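Side-chain contacts in HIAXHD3 (Humicola insolens, PDB 3ZXK), which hydrolyses alpha-L-arabinofuranosyl side chains, probably of arabinoxylan, as a family 43 glycoside hydrolase whose active site was engineered to add endo-xylanase activity: residues A[155-158]-A[164-167]; A[145-150]-A[201-206]. All coordinates share one frame; numbering follows the deposited sequence.

How the contacts relate
Contact 1 (155-158 with 164-167) is a hairpin within one sheet, whereas contact 2 (145-150 with 201-206) runs from that sheet to the next one along the chain. Their centres lie about 10 Å apart. Strand 145-148 pairs with strand 154-158, with Ala157 O 2.7 Å from Gly145 N and Tyr155 O 2.9 Å from Leu147 N. The ring of Tyr155 also approaches the carboxylate of contact 2, its CE2 being 3.8 Å from Asp149 OD2. The side chain of Tyr158 is about 11 Å from a bound xylose, placing contact 1 beside the glycan pocket, which Asn160 of its connecting loop lines; the side chains of Tyr155 (about 6 Å) and Asp149 (about 4 Å) lie near bound HEPES buffer.

Contact 1. Residues A[155-158]-A[164-167]; sequences YIAY and NVAQ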
# COMPACT_ATOMS: atom_id res chain seq x y z
N TYR A 155 12.34 -15.21 15.54
CA TYR A 155 11.96 -16.30 14.63
C TYR A 155 11.19 -15.72 13.47
O TYR A 155 10.49 -14.73 13.63
CB TYR A 155 11.03 -17.32 15.36
CG TYR A 155 11.68 -17.97 16.55
CD1 TYR A 155 12.49 -19.09 16.42
CD2 TYR A 155 11.50 -17.43 17.82
CE1 TYR A 155 13.10 -19.65 17.52
CE2 TYR A 155 12.10 -18.00 18.94
CZ TYR A 155 12.90 -19.12 18.76
OH TYR A 155 13.53 -19.71 19.83
N ILE A 156 11.31 -16.37 12.31
CA ILE A 156 10.47 -16.02 11.16
C ILE A 156 9.81 -17.29 10.60
O ILE A 156 10.49 -18.25 10.23
CB ILE A 156 11.24 -15.29 10.04
CG1 ILE A 156 11.76 -13.93 10.57
CG2 ILE A 156 10.37 -15.09 8.80
CD1 ILE A 156 12.64 -13.16 9.61
N ALA A 157 8.48 -17.28 10.60
CA ALA A 157 7.68 -18.28 9.92
C ALA A 157 7.52 -17.82 8.46
O ALA A 157 7.34 -16.62 8.17
CB ALA A 157 6.33 -18.46 10.62
N TYR A 158 7.60 -18.76 7.51
CA TYR A 158 7.51 -18.41 6.10
C TYR A 158 7.17 -19.60 5.26
O TYR A 158 7.21 -20.72 5.75
CB TYR A 158 8.83 -17.78 5.62
CG TYR A 158 9.98 -18.76 5.60
CD1 TYR A 158 10.71 -19.04 6.76
CD2 TYR A 158 10.35 -19.40 4.41
CE1 TYR A 158 11.77 -19.93 6.74
CE2 TYR A 158 11.42 -20.29 4.38
CZ TYR A 158 12.14 -20.55 5.55
OH TYR A 158 13.18 -21.44 5.52
N ASN A 164 7.68 -23.14 7.14
CA ASN A 164 8.96 -23.36 7.84
C ASN A 164 9.15 -22.31 8.93
O ASN A 164 8.51 -21.25 8.90
CB ASN A 164 10.10 -23.24 6.83
CG ASN A 164 9.80 -23.98 5.56
OD1 ASN A 164 9.63 -25.19 5.58
ND2 ASN A 164 9.65 -23.23 4.46
N VAL A 165 10.02 -22.58 9.90
CA VAL A 165 10.38 -21.58 10.90
C VAL A 165 11.89 -21.48 10.99
O VAL A 165 12.59 -22.46 11.26
CB VAL A 165 9.78 -21.90 12.30
CG1 VAL A 165 10.39 -21.01 13.40
CG2 VAL A 165 8.27 -21.81 12.27
N ALA A 166 12.38 -20.26 10.78
CA ALA A 166 13.79 -19.94 10.95
C ALA A 166 14.02 -19.26 12.29
O ALA A 166 13.18 -18.46 12.76
CB ALA A 166 14.27 -18.99 9.86
N GLN A 167 15.14 -19.59 12.92
CA GLN A 167 15.63 -18.87 14.07
C GLN A 167 16.73 -17.92 13.60
O GLN A 167 17.60 -18.33 12.84
CB GLN A 167 16.19 -19.84 15.10
CG GLN A 167 16.64 -19.13 16.37
CD GLN A 167 17.21 -20.06 17.42
OE1 GLN A 167 16.79 -21.20 17.55
NE2 GLN A 167 18.14 -19.55 18.21
O HOH W 1 15.11 -21.66 20.02
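The ring of Tyr158 and the side chain of Asn164 cross obliquely, ring and amide planes 56° apart. Asn164 CB sits over one ring face, 3.9 Å from the Tyr158 ring centroid and displaced toward the rim, a CH-pi contact, and Asn164 ND2 approaches Tyr158 CE2 to 3.4 Å. The chi1 of 67° wedges Tyr158 CG between its own backbone N and carbonyl carbon, which brings the ring across to the partner strand. Asn164 OD1 points away from the ring and accepts from the backbone N of Arg181 on the following strand. Both residues are also joined through their backbones, Asn164 N to Tyr158 O at 2.8 Å and Tyr158 N to Asn164 O, and a second reciprocal pair links Ile156 and Ala166. This is an antiparallel beta hairpin, the two central strands of a four-stranded sheet that forms one blade of the five-bladed beta-propeller of family 43. On the other face, Tyr155 and Gln167 lie side by side and point the same way: Gln167 CG, anti to the backbone N (chi1 -176°), lies 3.8 Å from Tyr155 CE1, its chain extended. A water at the ring edge spans their ends, 2.5 Å from Tyr155 OH, and donates to Gln167 OE1. Val165 CG1 meets Tyr155 CD1 at 4.1 Å, while Val165 CG2 reaches Ala157 CB; Met196 and Ile205 of the neighbouring sheet pack against Ala157 and Val165.

Contact 2. Residues A[145-150]-A[201-206]; sequences GLLIDD and GNYYIL
Tyr203 OH donates a very short hydrogen bond of 2.5 Å to Asp149 OD2. The carboxylate oxygen lies at the ring edge, near the ring plane, and the two side chains cross at about a right angle, with carboxylate and ring planes 75° apart. Leu147 CD2 approaches the same ring in its plane, 3.7 Å from Tyr203 CD2, so a methyl group and a carboxylate oxygen both border the ring along its edge. With chi1 at -63°, Tyr203 CG lies beside the backbone N, and the ring reaches across a gap that the backbones leave wide: the nearest CA atoms, those of Asp149 and Tyr203, are 9.4 Å apart. Asp149 is held at its second oxygen too. OD1 accepts from Asp150 N at 2.7 Å, from above the carboxylate plane, and forms a salt bridge with Lys198, which also pairs with Asp150 OD2 and makes a weak hydrogen bond to Tyr203 OH. The lysine charge probably favours the ionised form of both carboxylates. Farther out, a water links Asp150 OD2 to Gly201 N, lying 2.7 Å from the carboxylate oxygen. Met196 and Lys198 on strand 192-199, the antiparallel partner of strand 202-209, pack on Leu147. The arrangement joins two consecutive antiparallel sheets, as expected for adjacent blades packed side by side in the five-bladed beta-propeller of family 43.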
# COMPACT_ATOMS: atom_id res chain seq x y z
N GLY A 145 6.69 -14.00 8.50
CA GLY A 145 6.06 -13.55 9.75
C GLY A 145 7.04 -13.61 10.90
O GLY A 145 7.37 -14.72 11.40
N LEU A 146 7.47 -12.43 11.36
CA LEU A 146 8.42 -12.29 12.46
C LEU A 146 7.75 -12.39 13.82
O LEU A 146 6.70 -11.80 14.04
CB LEU A 146 9.10 -10.90 12.37
CG LEU A 146 10.05 -10.45 13.49
CD1 LEU A 146 11.24 -11.38 13.56
CD2 LEU A 146 10.51 -9.01 13.29
N LEU A 147 8.42 -13.11 14.75
CA LEU A 147 8.09 -13.11 16.16
C LEU A 147 9.34 -12.76 16.95
O LEU A 147 10.36 -13.38 16.74
CB LEU A 147 7.59 -14.53 16.60
CG LEU A 147 7.56 -14.73 18.12
CD1 LEU A 147 6.54 -13.80 18.74
CD2 LEU A 147 7.24 -16.16 18.52
N ILE A 148 9.27 -11.76 17.81
CA ILE A 148 10.30 -11.57 18.82
C ILE A 148 9.79 -12.20 20.11
O ILE A 148 8.86 -11.66 20.73
CB ILE A 148 10.63 -10.07 18.98
CG1 ILE A 148 10.95 -9.47 17.59
CG2 ILE A 148 11.70 -9.85 20.06
CD1 ILE A 148 11.30 -7.99 17.58
N ASP A 149 10.39 -13.33 20.50
CA ASP A 149 9.91 -14.13 21.61
C ASP A 149 10.16 -13.44 22.97
O ASP A 149 10.89 -12.46 23.08
CB ASP A 149 10.54 -15.53 21.53
CG ASP A 149 9.73 -16.57 22.24
OD1 ASP A 149 8.66 -16.24 22.83
OD2 ASP A 149 10.17 -17.74 22.21
N ASP A 150 9.54 -13.97 24.02
CA ASP A 150 9.62 -13.35 25.36
C ASP A 150 11.04 -13.32 25.92
O ASP A 150 11.36 -12.46 26.75
CB ASP A 150 8.69 -14.08 26.33
CG ASP A 150 7.22 -13.91 25.99
OD1 ASP A 150 6.83 -12.82 25.49
OD2 ASP A 150 6.46 -14.86 26.22
N GLY A 201 2.23 -18.25 26.68
CA GLY A 201 3.05 -19.44 26.78
C GLY A 201 3.07 -20.32 25.55
O GLY A 201 3.86 -21.27 25.50
N ASN A 202 2.21 -20.03 24.57
CA ASN A 202 2.08 -20.87 23.39
C ASN A 202 2.47 -20.17 22.09
O ASN A 202 2.39 -18.95 22.01
CB ASN A 202 0.63 -21.34 23.27
CG ASN A 202 0.25 -22.35 24.34
OD1 ASN A 202 0.94 -23.34 24.56
ND2 ASN A 202 -0.88 -22.11 24.99
N TYR A 203 2.84 -20.94 21.08
CA TYR A 203 3.18 -20.38 19.77
C TYR A 203 2.07 -20.61 18.78
O TYR A 203 1.57 -21.72 18.63
CB TYR A 203 4.49 -20.98 19.23
CG TYR A 203 5.66 -20.65 20.13
CD1 TYR A 203 5.98 -21.46 21.22
CD2 TYR A 203 6.44 -19.49 19.91
CE1 TYR A 203 7.02 -21.15 22.08
CE2 TYR A 203 7.50 -19.17 20.76
CZ TYR A 203 7.80 -20.02 21.83
OH TYR A 203 8.83 -19.74 22.72
N TYR A 204 1.69 -19.54 18.11
CA TYR A 204 0.65 -19.56 17.09
C TYR A 204 1.21 -19.02 15.78
O TYR A 204 2.01 -18.06 15.75
CB TYR A 204 -0.55 -18.71 17.52
CG TYR A 204 -1.27 -19.22 18.76
CD1 TYR A 204 -0.79 -18.92 20.02
CD2 TYR A 204 -2.43 -20.01 18.67
CE1 TYR A 204 -1.42 -19.38 21.16
CE2 TYR A 204 -3.10 -20.45 19.81
CZ TYR A 204 -2.55 -20.16 21.06
OH TYR A 204 -3.15 -20.56 22.23
N ILE A 205 0.71 -19.58 14.69
CA ILE A 205 1.00 -19.04 13.37
C ILE A 205 -0.33 -18.93 12.64
O ILE A 205 -1.09 -19.88 12.61
CB ILE A 205 1.99 -19.92 12.55
CG1 ILE A 205 3.34 -20.05 13.26
CG2 ILE A 205 2.17 -19.33 11.15
CD1 ILE A 205 4.25 -21.11 12.70
N LEU A 206 -0.62 -17.75 12.10
CA LEU A 206 -1.78 -17.59 11.24
C LEU A 206 -1.36 -17.75 9.80
O LEU A 206 -0.35 -17.16 9.38
CB LEU A 206 -2.39 -16.20 11.43
CG LEU A 206 -3.70 -16.16 12.20
CD1 LEU A 206 -3.48 -16.58 13.65
CD2 LEU A 206 -4.32 -14.76 12.08
O HOH W 2 3.95 -15.77 26.76